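Local coordinates for Esterase/lipase (PDB 3K6K), which probably hydrolyses carboxylic ester bonds, as a metagenome-derived bacterial homologue of hormone-sensitive lipase with the alpha/beta hydrolase fold, at residues A80-Y85 with T113-D118; N125-A130 with E217-G222; I151-D156 with P176-L181; L181-P186 with M243-G248; S185-L190 with E251-D256. One frame throughout, in Å; residues are numbered along the deposited sequence.

Contact 1: residues A80-Y85 with T113-D118; sequences AAHILY and TLWSLD
Y85, W115 and I83 bury the largest areas where strands 82-85 and 113-117 run side by side, parallel neighbours in the central sheet of the alpha/beta hydrolase fold. Helix 96-110 links them as a beta-alpha-beta crossover. Five backbone bonds form the ladder: T113 N to A81 O, I83 N to T113 O, W115 N to I83 O, Y85 N to W115 O and L117 N to Y85 O. On one face, H82 and W115 both turn CG anti to the carbonyl carbon (chi1 -62° in each), which lays the two side chains alongside each other, pointing the same way. Indole NE1 of W115 then donates to imidazole ND1 of H82 at 3.1 Å, close to both ring planes although these are inclined by 34°. ND1 being the acceptor, the imidazole proton probably sits on NE2. Further along this face, L84 CD1 packs at 4.1 Å from W115 CB, its side chain roughly perpendicular to the tryptophan. Helix 129-145 covers L84 and W115 through L141, and strand 59-65 also reaches the indole. On the other face, L114 spreads its two methyls between strand neighbours: CD1 lies 4.0 Å from I83 CG2, and CD2 lies 4.1 Å from Y85 CB. The Y85 ring leads away from the pair, and its OH meets D156 OD1 in a probable hydrogen bond, modelled doubtfully short. Helix 96-110 packs here on I83 and Y85. Near the strand ends one water accepts from S116 OG and donates to both Y85 O and L117 O, the last at 2.6 Å.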
# COMPACT_ATOMS: atom_id res chain seq x y z
N ALA A 80 20.13 -19.93 -3.69
CA ALA A 80 20.95 -19.56 -2.53
C ALA A 80 20.34 -18.45 -1.67
O ALA A 80 20.98 -17.99 -0.74
CB ALA A 80 22.35 -19.18 -2.96
N ALA A 81 19.12 -18.05 -1.97
CA ALA A 81 18.36 -17.13 -1.11
C ALA A 81 17.98 -17.75 0.26
O ALA A 81 17.71 -18.94 0.37
CB ALA A 81 17.12 -16.66 -1.85
N HIS A 82 17.97 -16.94 1.30
CA HIS A 82 17.49 -17.38 2.59
C HIS A 82 16.39 -16.46 3.03
O HIS A 82 16.51 -15.21 2.81
CB HIS A 82 18.63 -17.31 3.60
CG HIS A 82 19.77 -18.21 3.25
ND1 HIS A 82 19.89 -19.49 3.77
CD2 HIS A 82 20.79 -18.06 2.37
CE1 HIS A 82 20.96 -20.07 3.25
NE2 HIS A 82 21.52 -19.23 2.41
N ILE A 83 15.32 -17.05 3.63
CA ILE A 83 14.25 -16.33 4.26
C ILE A 83 14.33 -16.61 5.77
O ILE A 83 14.29 -17.77 6.21
CB ILE A 83 12.78 -16.73 3.73
CG1 ILE A 83 12.68 -16.64 2.20
CG2 ILE A 83 11.71 -15.86 4.41
CD1 ILE A 83 11.37 -17.16 1.58
N LEU A 84 14.42 -15.57 6.57
CA LEU A 84 14.44 -15.79 7.97
C LEU A 84 13.02 -15.44 8.44
O LEU A 84 12.66 -14.27 8.36
CB LEU A 84 15.46 -14.85 8.61
CG LEU A 84 15.52 -14.86 10.14
CD1 LEU A 84 15.62 -16.35 10.62
CD2 LEU A 84 16.70 -14.02 10.68
N TYR A 85 12.26 -16.44 8.92
CA TYR A 85 10.83 -16.29 9.23
C TYR A 85 10.48 -16.22 10.75
O TYR A 85 10.92 -17.07 11.53
CB TYR A 85 9.98 -17.38 8.53
CG TYR A 85 8.50 -17.03 8.54
CD1 TYR A 85 7.70 -17.32 9.65
CD2 TYR A 85 7.91 -16.37 7.44
CE1 TYR A 85 6.35 -16.93 9.67
CE2 TYR A 85 6.59 -15.99 7.44
CZ TYR A 85 5.80 -16.27 8.56
OH TYR A 85 4.47 -15.88 8.58
N THR A 113 15.74 -21.22 0.95
CA THR A 113 15.85 -21.93 2.17
C THR A 113 15.24 -21.03 3.22
O THR A 113 15.70 -19.92 3.46
CB THR A 113 17.32 -22.27 2.49
OG1 THR A 113 17.87 -23.02 1.39
CG2 THR A 113 17.44 -23.06 3.77
N LEU A 114 14.22 -21.52 3.89
CA LEU A 114 13.55 -20.71 4.88
C LEU A 114 13.90 -21.29 6.25
O LEU A 114 13.97 -22.49 6.41
CB LEU A 114 12.05 -20.72 4.59
CG LEU A 114 11.14 -19.98 5.55
CD1 LEU A 114 9.88 -19.45 4.80
CD2 LEU A 114 10.73 -20.94 6.67
N TRP A 115 14.12 -20.43 7.22
CA TRP A 115 14.56 -20.83 8.55
C TRP A 115 13.47 -20.24 9.41
O TRP A 115 13.46 -19.04 9.60
CB TRP A 115 15.85 -20.09 8.93
CG TRP A 115 17.01 -20.39 8.02
CD1 TRP A 115 17.19 -19.93 6.75
CD2 TRP A 115 18.15 -21.22 8.32
NE1 TRP A 115 18.36 -20.42 6.24
CE2 TRP A 115 18.98 -21.21 7.18
CE3 TRP A 115 18.54 -21.98 9.45
CZ2 TRP A 115 20.19 -21.95 7.10
CZ3 TRP A 115 19.75 -22.70 9.40
CH2 TRP A 115 20.57 -22.68 8.22
N SER A 116 12.58 -21.09 9.92
CA SER A 116 11.49 -20.62 10.75
C SER A 116 11.89 -20.64 12.21
O SER A 116 12.10 -21.72 12.83
CB SER A 116 10.19 -21.39 10.45
OG SER A 116 9.11 -20.90 11.26
N LEU A 117 12.04 -19.46 12.77
CA LEU A 117 12.68 -19.36 14.05
C LEU A 117 11.75 -19.75 15.16
O LEU A 117 10.63 -19.33 15.15
CB LEU A 117 13.16 -17.94 14.29
CG LEU A 117 14.06 -17.82 15.49
CD1 LEU A 117 15.47 -18.24 15.03
CD2 LEU A 117 14.04 -16.42 16.11
N ASP A 118 12.22 -20.56 16.12
CA ASP A 118 11.48 -20.77 17.40
C ASP A 118 11.91 -19.74 18.45
O ASP A 118 12.40 -20.10 19.53
CB ASP A 118 11.65 -22.22 17.94
CG ASP A 118 10.44 -22.72 18.75
OD1 ASP A 118 9.72 -21.98 19.45
OD2 ASP A 118 10.21 -23.93 18.67
O HOH W 1 19.12 -21.38 -0.19
O HOH W 2 8.83 -18.84 13.35

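Contact 2: residues N125-A130 with E217-G222; sequences NPFPAA and ELYVGG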
# COMPACT_ATOMS: atom_id res chain seq x y z
N ASN A 125 9.17 -15.80 28.89
CA ASN A 125 10.15 -14.81 28.58
C ASN A 125 9.53 -13.58 27.91
O ASN A 125 9.23 -13.63 26.72
CB ASN A 125 11.19 -15.45 27.67
CG ASN A 125 11.61 -16.86 28.14
OD1 ASN A 125 10.95 -17.86 27.82
ND2 ASN A 125 12.73 -16.93 28.84
N PRO A 126 9.34 -12.47 28.66
CA PRO A 126 8.77 -11.21 28.15
C PRO A 126 9.72 -10.35 27.29
O PRO A 126 10.89 -10.70 27.09
CB PRO A 126 8.42 -10.43 29.43
CG PRO A 126 8.71 -11.38 30.58
CD PRO A 126 9.72 -12.34 30.07
N PHE A 127 9.21 -9.23 26.75
CA PHE A 127 10.08 -8.28 26.07
C PHE A 127 11.29 -7.99 26.97
O PHE A 127 11.08 -7.66 28.14
CB PHE A 127 9.35 -6.97 25.78
CG PHE A 127 10.27 -5.90 25.27
CD1 PHE A 127 10.68 -5.90 23.94
CD2 PHE A 127 10.75 -4.93 26.11
CE1 PHE A 127 11.56 -4.92 23.47
CE2 PHE A 127 11.62 -3.97 25.66
CZ PHE A 127 12.02 -3.96 24.34
N PRO A 128 12.52 -8.02 26.42
CA PRO A 128 12.97 -8.13 25.00
C PRO A 128 13.39 -9.50 24.44
O PRO A 128 14.12 -9.54 23.42
CB PRO A 128 14.23 -7.27 24.97
CG PRO A 128 14.84 -7.54 26.39
CD PRO A 128 13.61 -7.53 27.29
N ALA A 129 12.95 -10.58 25.08
CA ALA A 129 13.54 -11.87 24.75
C ALA A 129 13.48 -12.24 23.24
O ALA A 129 14.52 -12.52 22.62
CB ALA A 129 12.95 -12.98 25.61
N ALA A 130 12.27 -12.22 22.69
CA ALA A 130 12.04 -12.59 21.27
C ALA A 130 12.84 -11.71 20.29
O ALA A 130 13.40 -12.22 19.29
CB ALA A 130 10.52 -12.53 20.94
N GLU A 217 -0.21 -7.83 27.14
CA GLU A 217 0.39 -7.40 28.39
C GLU A 217 1.49 -8.39 28.81
O GLU A 217 2.54 -7.98 29.26
CB GLU A 217 -0.65 -7.22 29.49
CG GLU A 217 -0.08 -6.58 30.78
CD GLU A 217 0.47 -5.15 30.57
OE1 GLU A 217 1.70 -4.96 30.75
OE2 GLU A 217 -0.33 -4.23 30.24
N LEU A 218 1.25 -9.68 28.59
CA LEU A 218 2.26 -10.70 28.93
C LEU A 218 3.62 -10.44 28.28
O LEU A 218 4.68 -10.76 28.85
CB LEU A 218 1.75 -12.12 28.64
CG LEU A 218 0.38 -12.45 29.27
CD1 LEU A 218 -0.27 -13.73 28.66
CD2 LEU A 218 0.43 -12.52 30.82
N TYR A 219 3.60 -9.84 27.09
CA TYR A 219 4.83 -9.53 26.41
C TYR A 219 5.46 -8.24 26.94
O TYR A 219 6.66 -8.20 27.20
CB TYR A 219 4.55 -9.37 24.92
CG TYR A 219 5.78 -9.15 24.08
CD1 TYR A 219 5.91 -8.02 23.26
CD2 TYR A 219 6.83 -10.10 24.09
CE1 TYR A 219 7.03 -7.82 22.47
CE2 TYR A 219 7.96 -9.91 23.31
CZ TYR A 219 8.04 -8.77 22.48
OH TYR A 219 9.16 -8.60 21.71
N VAL A 220 4.63 -7.21 27.09
CA VAL A 220 5.04 -5.88 27.49
C VAL A 220 5.49 -5.88 28.95
O VAL A 220 6.69 -5.71 29.27
CB VAL A 220 3.88 -4.90 27.36
CG1 VAL A 220 4.27 -3.59 27.87
CG2 VAL A 220 3.45 -4.74 25.91
N GLY A 221 4.49 -6.05 29.82
CA GLY A 221 4.61 -6.25 31.27
C GLY A 221 5.47 -5.37 32.17
O GLY A 221 6.45 -5.82 32.73
N GLY A 222 5.10 -4.11 32.28
CA GLY A 222 5.95 -3.21 33.05
C GLY A 222 6.58 -2.27 32.04
O GLY A 222 6.55 -1.06 32.26
O HOH W 3 9.25 -6.44 29.40
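This is a loop-on-helix contact at the rim of the alpha/beta hydrolase core: F127, in the turn that enters helix 129-145, settles on Y219 at the C-terminal end of helix 209-220. One direct backbone bond ties them, F127 N to Y219 O at 2.8 Å, with the donor in the carbonyl plane. Y219 holds CG anti to its own N (chi1 -175°), which swings the phenol back under the loop. F127 CB then stands 4.0 Å from the centre of that ring, only 12° off its normal, a CH-pi contact over the face. The phenylalanine ring does not stack on the tyrosine; the side chains pass at a slant, and Y219 OH comes to the edge of the F127 ring, 3.8 Å from CD1. P128 CB lies over one face of the same ring, folded there by the cis peptide bond between F127 and P128. P126 CB rests on the helix end at 3.6 Å from Y219 O, while A130 CB approaches the phenol at CE2. A water joins the two backbones further out, donating to F127 O and to V220 O, the latter at 2.7 Å. After V220 the helix stops at G221, whose phi is positive. Y91 stacks with the Y219 ring, and L162 touches both Y219 and A130, so that these also pack on helix 158-172. N125-A130 is the end of the Y-R-L-A-P-E-x-x-F-P-A-A run familiar from the hormone-sensitive-lipase family, here held against a helix of the insertion between strands 180-184 and 243-248.

Contact 3: residues I151-D156 with P176-L181; sequences IIIAGD and PMPAGL
I151 O receives A179 N at 2.8 Å, a bond bent to 131° at the hydrogen, and the same oxygen is packed by P178 CB at 3.3 Å. Two residues on, I153 N reaches G180 O at 3.0 Å in a straighter bond, and regular parallel pairing of I153 with L181 begins. I153 has the largest share of the contact. Its chi1 of -39° keeps CG1 anti to the carbonyl carbon but rotated somewhat from a staggered position, and CG1 meets the proline ring at P178 CG, 3.6 Å away. L181 points the same way as I153 and lies alongside it, with CD2 3.9 Å from I153 CB. On the opposite face, I152 doubles back at chi2 (-76°), laying CD1 against the backbone of G180, 3.5 Å from its N, where no side chain intervenes. The strands belong to a beta-alpha-beta unit, and the first runs on through G155 into what is consistent with the nucleophile elbow, G-x-S-x-G. Helix 158-172, the connection of this unit, covers I153, P178 and L181 with T163 and M167; strand 82-86 flanks strand 151-156 on its other edge, and Y138 of helix 129-145 touches P178.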
# COMPACT_ATOMS: atom_id res chain seq x y z
N ILE A 151 19.15 -12.36 1.94
CA ILE A 151 18.25 -12.63 3.03
C ILE A 151 17.06 -11.71 2.94
O ILE A 151 17.23 -10.50 2.74
CB ILE A 151 18.95 -12.44 4.36
CG1 ILE A 151 20.16 -13.38 4.43
CG2 ILE A 151 18.01 -12.77 5.50
CD1 ILE A 151 21.03 -13.06 5.61
N ILE A 152 15.86 -12.32 3.06
CA ILE A 152 14.62 -11.62 3.36
C ILE A 152 14.12 -11.93 4.79
O ILE A 152 14.28 -13.04 5.30
CB ILE A 152 13.53 -12.05 2.39
CG1 ILE A 152 13.91 -11.69 0.93
CG2 ILE A 152 12.21 -11.43 2.81
CD1 ILE A 152 13.76 -10.15 0.56
N ILE A 153 13.50 -10.96 5.43
CA ILE A 153 12.96 -11.21 6.75
C ILE A 153 11.44 -11.11 6.63
O ILE A 153 10.94 -10.08 6.15
CB ILE A 153 13.41 -10.20 7.76
CG1 ILE A 153 14.86 -9.84 7.54
CG2 ILE A 153 13.16 -10.70 9.15
CD1 ILE A 153 15.87 -10.86 8.00
N ALA A 154 10.75 -12.18 7.07
CA ALA A 154 9.31 -12.36 6.89
C ALA A 154 8.66 -12.81 8.20
O ALA A 154 9.32 -13.29 9.09
CB ALA A 154 9.05 -13.36 5.81
N GLY A 155 7.36 -12.65 8.30
CA GLY A 155 6.70 -12.88 9.59
C GLY A 155 5.26 -12.35 9.59
O GLY A 155 4.93 -11.41 8.84
N ASP A 156 4.42 -12.97 10.40
CA ASP A 156 3.01 -12.59 10.48
C ASP A 156 2.62 -12.08 11.91
O ASP A 156 3.26 -12.40 12.93
CB ASP A 156 2.11 -13.72 9.98
CG ASP A 156 2.26 -15.01 10.79
OD1 ASP A 156 3.25 -15.80 10.57
OD2 ASP A 156 1.41 -15.22 11.66
N PRO A 176 24.59 -5.23 8.83
CA PRO A 176 24.04 -4.73 7.57
C PRO A 176 22.53 -5.01 7.50
O PRO A 176 22.01 -5.71 8.37
CB PRO A 176 24.79 -5.50 6.48
CG PRO A 176 25.43 -6.67 7.17
CD PRO A 176 25.53 -6.34 8.65
N MET A 177 21.84 -4.44 6.49
CA MET A 177 20.41 -4.65 6.29
C MET A 177 20.20 -5.66 5.18
O MET A 177 20.96 -5.70 4.23
CB MET A 177 19.68 -3.34 5.99
CG MET A 177 19.53 -2.36 7.16
SD MET A 177 18.65 -3.02 8.60
CE MET A 177 18.12 -1.57 9.39
N PRO A 178 19.12 -6.46 5.29
CA PRO A 178 18.77 -7.51 4.38
C PRO A 178 18.22 -6.98 3.08
O PRO A 178 18.01 -5.80 2.95
CB PRO A 178 17.67 -8.27 5.11
CG PRO A 178 17.68 -7.81 6.50
CD PRO A 178 18.21 -6.42 6.46
N ALA A 179 18.04 -7.87 2.10
CA ALA A 179 17.45 -7.47 0.83
C ALA A 179 16.00 -6.95 0.93
O ALA A 179 15.62 -6.23 0.06
CB ALA A 179 17.56 -8.59 -0.18
N GLY A 180 15.24 -7.28 1.98
CA GLY A 180 13.83 -6.80 2.15
C GLY A 180 13.10 -7.33 3.40
O GLY A 180 13.56 -8.24 4.07
N LEU A 181 11.99 -6.72 3.74
CA LEU A 181 11.19 -7.17 4.82
C LEU A 181 9.80 -7.54 4.26
O LEU A 181 9.17 -6.66 3.62
CB LEU A 181 11.06 -6.01 5.84
CG LEU A 181 12.36 -5.42 6.43
CD1 LEU A 181 12.14 -4.11 7.11
CD2 LEU A 181 13.01 -6.36 7.42

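Contact 4: residues L181-P186 with M243-G248; sequences LVMLSP and MLIHVG
Two adjacent parallel strands of the central sheet meet here, with M183 laid across M243 and P186 set against I245. M243 is extended beyond CG, whereas M183 bends at its last torsion (chi3 -93°); its CE thus turns over the neighbouring strand to lie 3.7 Å from M243 SD and 4.0 Å from I245 CG1. L181, alongside M243, adds a contact of CD1 with CG at 3.9 Å. Backbone bonds alternate between the strands: L244 N to L181 O, M183 N to L244 O, H246 N to M183 O, and S185 N to H246 O, the last at 2.8 Å. In the alpha/beta hydrolase fold these strands lie between helical layers. Helices 158-172 and 254-266 cover the methionine face, while I300 and W303 of helix 291-305 pack on V182, L184, L244 and H246. The pairing ends as S185 takes a positive phi (50°) and the chain leaves the sheet. P186 folds back at about a right angle to I245, its CD 3.6 Å from I245 CG2. S185 OG touches V247 CG2 at 3.9 Å, but its polar partners are E251 OE2 and V282 N; H246 ND1 bonds to S296 OG.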
# COMPACT_ATOMS: atom_id res chain seq x y z
N LEU A 181 11.99 -6.72 3.74
CA LEU A 181 11.19 -7.17 4.82
C LEU A 181 9.80 -7.54 4.26
O LEU A 181 9.17 -6.66 3.62
CB LEU A 181 11.06 -6.01 5.84
CG LEU A 181 12.36 -5.42 6.43
CD1 LEU A 181 12.14 -4.11 7.11
CD2 LEU A 181 13.01 -6.36 7.42
N VAL A 182 9.32 -8.79 4.45
CA VAL A 182 7.89 -9.11 4.23
C VAL A 182 7.06 -9.26 5.50
O VAL A 182 7.48 -9.93 6.46
CB VAL A 182 7.72 -10.33 3.38
CG1 VAL A 182 6.24 -10.52 3.02
CG2 VAL A 182 8.55 -10.20 2.09
N MET A 183 5.87 -8.66 5.53
CA MET A 183 5.01 -8.72 6.73
C MET A 183 3.53 -9.03 6.40
O MET A 183 2.90 -8.36 5.61
CB MET A 183 5.10 -7.42 7.56
CG MET A 183 6.50 -7.11 8.09
SD MET A 183 6.56 -5.44 8.75
CE MET A 183 7.13 -4.54 7.31
N LEU A 184 2.99 -10.05 7.04
CA LEU A 184 1.64 -10.53 6.75
C LEU A 184 0.82 -10.08 7.96
O LEU A 184 1.07 -10.57 9.08
CB LEU A 184 1.73 -12.07 6.63
CG LEU A 184 2.04 -12.77 5.30
CD1 LEU A 184 2.70 -11.88 4.23
CD2 LEU A 184 2.70 -14.17 5.37
N SER A 185 -0.09 -9.10 7.80
CA SER A 185 -0.93 -8.59 8.88
C SER A 185 -0.11 -8.23 10.14
O SER A 185 -0.44 -8.71 11.25
CB SER A 185 -1.97 -9.64 9.32
OG SER A 185 -2.92 -9.97 8.28
N PRO A 186 0.92 -7.37 9.99
CA PRO A 186 1.82 -7.13 11.10
C PRO A 186 1.16 -6.52 12.35
O PRO A 186 0.27 -5.66 12.24
CB PRO A 186 2.89 -6.19 10.50
CG PRO A 186 2.30 -5.64 9.32
CD PRO A 186 1.23 -6.52 8.83
N MET A 243 9.93 -2.73 2.13
CA MET A 243 8.89 -3.43 2.82
C MET A 243 7.76 -3.81 1.86
O MET A 243 7.36 -2.99 1.02
CB MET A 243 8.35 -2.53 3.91
CG MET A 243 9.27 -2.30 5.10
SD MET A 243 8.36 -1.21 6.24
CE MET A 243 9.39 -1.05 7.71
N LEU A 244 7.30 -5.06 1.96
CA LEU A 244 6.07 -5.51 1.34
C LEU A 244 5.20 -5.91 2.53
O LEU A 244 5.62 -6.71 3.36
CB LEU A 244 6.32 -6.67 0.39
CG LEU A 244 5.06 -7.24 -0.33
CD1 LEU A 244 4.50 -6.30 -1.50
CD2 LEU A 244 5.31 -8.68 -0.81
N ILE A 245 4.04 -5.26 2.67
CA ILE A 245 3.01 -5.59 3.66
C ILE A 245 1.75 -6.18 2.93
O ILE A 245 1.24 -5.63 1.94
CB ILE A 245 2.62 -4.34 4.54
CG1 ILE A 245 3.85 -3.68 5.15
CG2 ILE A 245 1.68 -4.74 5.68
CD1 ILE A 245 3.59 -2.37 5.62
N HIS A 246 1.29 -7.34 3.36
CA HIS A 246 -0.05 -7.78 2.95
C HIS A 246 -0.99 -7.78 4.12
O HIS A 246 -0.54 -7.95 5.27
CB HIS A 246 0.01 -9.15 2.33
CG HIS A 246 0.50 -9.12 0.94
ND1 HIS A 246 0.36 -10.18 0.07
CD2 HIS A 246 1.05 -8.11 0.22
CE1 HIS A 246 0.87 -9.85 -1.10
NE2 HIS A 246 1.27 -8.58 -1.04
N VAL A 247 -2.29 -7.60 3.89
CA VAL A 247 -3.23 -7.65 5.01
C VAL A 247 -4.64 -7.82 4.43
O VAL A 247 -4.85 -7.57 3.22
CB VAL A 247 -3.07 -6.33 5.89
CG1 VAL A 247 -3.38 -5.03 5.04
CG2 VAL A 247 -3.85 -6.37 7.19
N GLY A 248 -5.59 -8.23 5.27
CA GLY A 248 -6.98 -8.36 4.88
C GLY A 248 -7.84 -7.21 5.36
O GLY A 248 -7.42 -6.44 6.25

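Contact 5: residues S185-L190 with E251-D256; sequences SPFVDL and EALLSD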
# COMPACT_ATOMS: atom_id res chain seq x y z
N SER A 185 -0.09 -9.10 7.80
CA SER A 185 -0.93 -8.59 8.88
C SER A 185 -0.11 -8.23 10.14
O SER A 185 -0.44 -8.71 11.25
CB SER A 185 -1.97 -9.64 9.32
OG SER A 185 -2.92 -9.97 8.28
N PRO A 186 0.92 -7.37 9.99
CA PRO A 186 1.82 -7.13 11.10
C PRO A 186 1.16 -6.52 12.35
O PRO A 186 0.27 -5.66 12.24
CB PRO A 186 2.89 -6.19 10.50
CG PRO A 186 2.30 -5.64 9.32
CD PRO A 186 1.23 -6.52 8.83
N PHE A 187 1.56 -7.00 13.53
CA PHE A 187 1.06 -6.45 14.82
C PHE A 187 2.13 -5.48 15.29
O PHE A 187 3.20 -5.90 15.72
CB PHE A 187 0.87 -7.60 15.82
CG PHE A 187 0.26 -7.19 17.17
CD1 PHE A 187 0.43 -8.00 18.27
CD2 PHE A 187 -0.52 -6.03 17.30
CE1 PHE A 187 -0.11 -7.67 19.47
CE2 PHE A 187 -1.10 -5.72 18.48
CZ PHE A 187 -0.91 -6.55 19.58
N VAL A 188 1.87 -4.19 15.17
CA VAL A 188 2.93 -3.24 15.34
C VAL A 188 2.57 -2.07 16.22
O VAL A 188 3.37 -1.15 16.38
CB VAL A 188 3.47 -2.72 13.99
CG1 VAL A 188 4.40 -3.72 13.41
CG2 VAL A 188 2.33 -2.36 13.03
N ASP A 189 1.37 -2.10 16.79
CA ASP A 189 0.99 -1.07 17.75
C ASP A 189 0.29 -1.66 18.95
O ASP A 189 -0.93 -1.75 18.95
CB ASP A 189 0.05 -0.08 17.11
CG ASP A 189 -0.17 1.17 17.97
OD1 ASP A 189 -0.73 2.16 17.48
OD2 ASP A 189 0.22 1.16 19.16
N LEU A 190 1.05 -2.06 19.98
CA LEU A 190 0.45 -2.66 21.19
C LEU A 190 -0.36 -1.72 22.04
O LEU A 190 -0.92 -2.13 23.07
CB LEU A 190 1.49 -3.37 22.03
CG LEU A 190 1.61 -4.79 21.45
CD1 LEU A 190 2.20 -4.76 20.02
CD2 LEU A 190 2.48 -5.64 22.39
N GLU A 251 -9.88 -6.91 9.54
CA GLU A 251 -8.81 -6.90 10.49
C GLU A 251 -8.86 -5.73 11.50
O GLU A 251 -8.76 -4.54 11.15
CB GLU A 251 -7.48 -6.93 9.73
CG GLU A 251 -7.28 -8.22 9.00
CD GLU A 251 -5.84 -8.67 9.03
OE1 GLU A 251 -5.26 -8.57 10.11
OE2 GLU A 251 -5.26 -9.13 7.99
N ALA A 252 -9.00 -6.10 12.77
CA ALA A 252 -8.89 -5.13 13.85
C ALA A 252 -7.54 -4.35 13.74
O ALA A 252 -7.47 -3.22 14.20
CB ALA A 252 -8.96 -5.86 15.19
N LEU A 253 -6.50 -5.00 13.17
CA LEU A 253 -5.12 -4.49 13.05
C LEU A 253 -4.78 -3.98 11.60
O LEU A 253 -3.63 -3.89 11.18
CB LEU A 253 -4.11 -5.54 13.51
CG LEU A 253 -4.27 -6.20 14.89
CD1 LEU A 253 -3.08 -7.08 15.27
CD2 LEU A 253 -4.46 -5.10 15.96
N LEU A 254 -5.82 -3.68 10.85
CA LEU A 254 -5.65 -3.04 9.56
C LEU A 254 -4.93 -1.72 9.69
O LEU A 254 -4.13 -1.38 8.81
CB LEU A 254 -7.00 -2.78 8.87
CG LEU A 254 -6.91 -2.07 7.49
CD1 LEU A 254 -6.24 -2.94 6.48
CD2 LEU A 254 -8.34 -1.68 6.97
N SER A 255 -5.23 -0.94 10.73
CA SER A 255 -4.59 0.38 10.81
C SER A 255 -3.11 0.20 11.21
O SER A 255 -2.35 1.14 11.07
CB SER A 255 -5.33 1.35 11.73
OG SER A 255 -6.67 1.56 11.32
N ASP A 256 -2.70 -1.00 11.66
CA ASP A 256 -1.26 -1.30 11.89
C ASP A 256 -0.47 -1.29 10.55
O ASP A 256 0.63 -0.71 10.44
CB ASP A 256 -1.02 -2.66 12.59
CG ASP A 256 -1.16 -2.60 14.16
OD1 ASP A 256 -0.46 -3.36 14.82
OD2 ASP A 256 -1.93 -1.82 14.74
O HOH W 4 -1.63 -5.30 10.19
O HOH W 5 -3.09 -1.78 17.13
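D256 holds CG anti to its carbonyl carbon (chi1 -83°), and this turns its carboxylate from the first turn of helix 254-266 onto the backbone of V188 and D189; E251, bent at chi2 (-143°), brings its own carboxylate to S185. The second pairing belongs to what is consistent with a Ser-His-Glu catalytic triad of the alpha/beta hydrolase fold, formed by S157, H281 and E251. S185 OG donates to E251 OE2 at 2.5 Å on the syn side, G248 N also bonds to OE2, and OE1 takes H281 ND1; S185 and G248 would thus be second-shell partners, consistent with holding the glutamate's rotation. D256 OD1 faces two amides: the bond from V188 N is modelled doubtfully short, and D189 N arrives at 3.0 Å from well above the carboxylate plane. V188 CG2 slides past D256 CB at 3.4 Å. The F187 ring runs beside the carboxylate, the planes 16° apart and OD1 at the ring edge, while L253 CD1 presses on F187 CD2 at 3.4 Å. L190 CD1 lies over one face of this ring, and F187 also touches the presumed nucleophile elbow. Behind the helix start, S255 OG bonds to E262 of the second subunit. Between the segments one water donates to P186 O at 2.8 Å and to L253 O at 2.6 Å.

Contacts 1, 3 and 4 are buried strand pairings of one sheet, whereas contact 2 is partly exposed at its rim and contact 5 is buried where loops beyond the strand ends meet the start of helix 254-266. Contacts 3 and 4 share strand 180-184, and contact 1 joins contact 3 through neighbouring strands 82-86 and 151-156 and the probable bond of Y85 OH to D156 OD1. Contact 5 takes over S185 and P186 from contact 4. The chemistry changes accordingly: backbone ladders with apolar packing inside the sheet, plus one imidazole-indole bond in contact 1, a CH-pi contact in contact 2, and carboxylates gripping amides and a hydroxyl in contact 5. L190 packs on V220, so contacts 2 and 5 also touch.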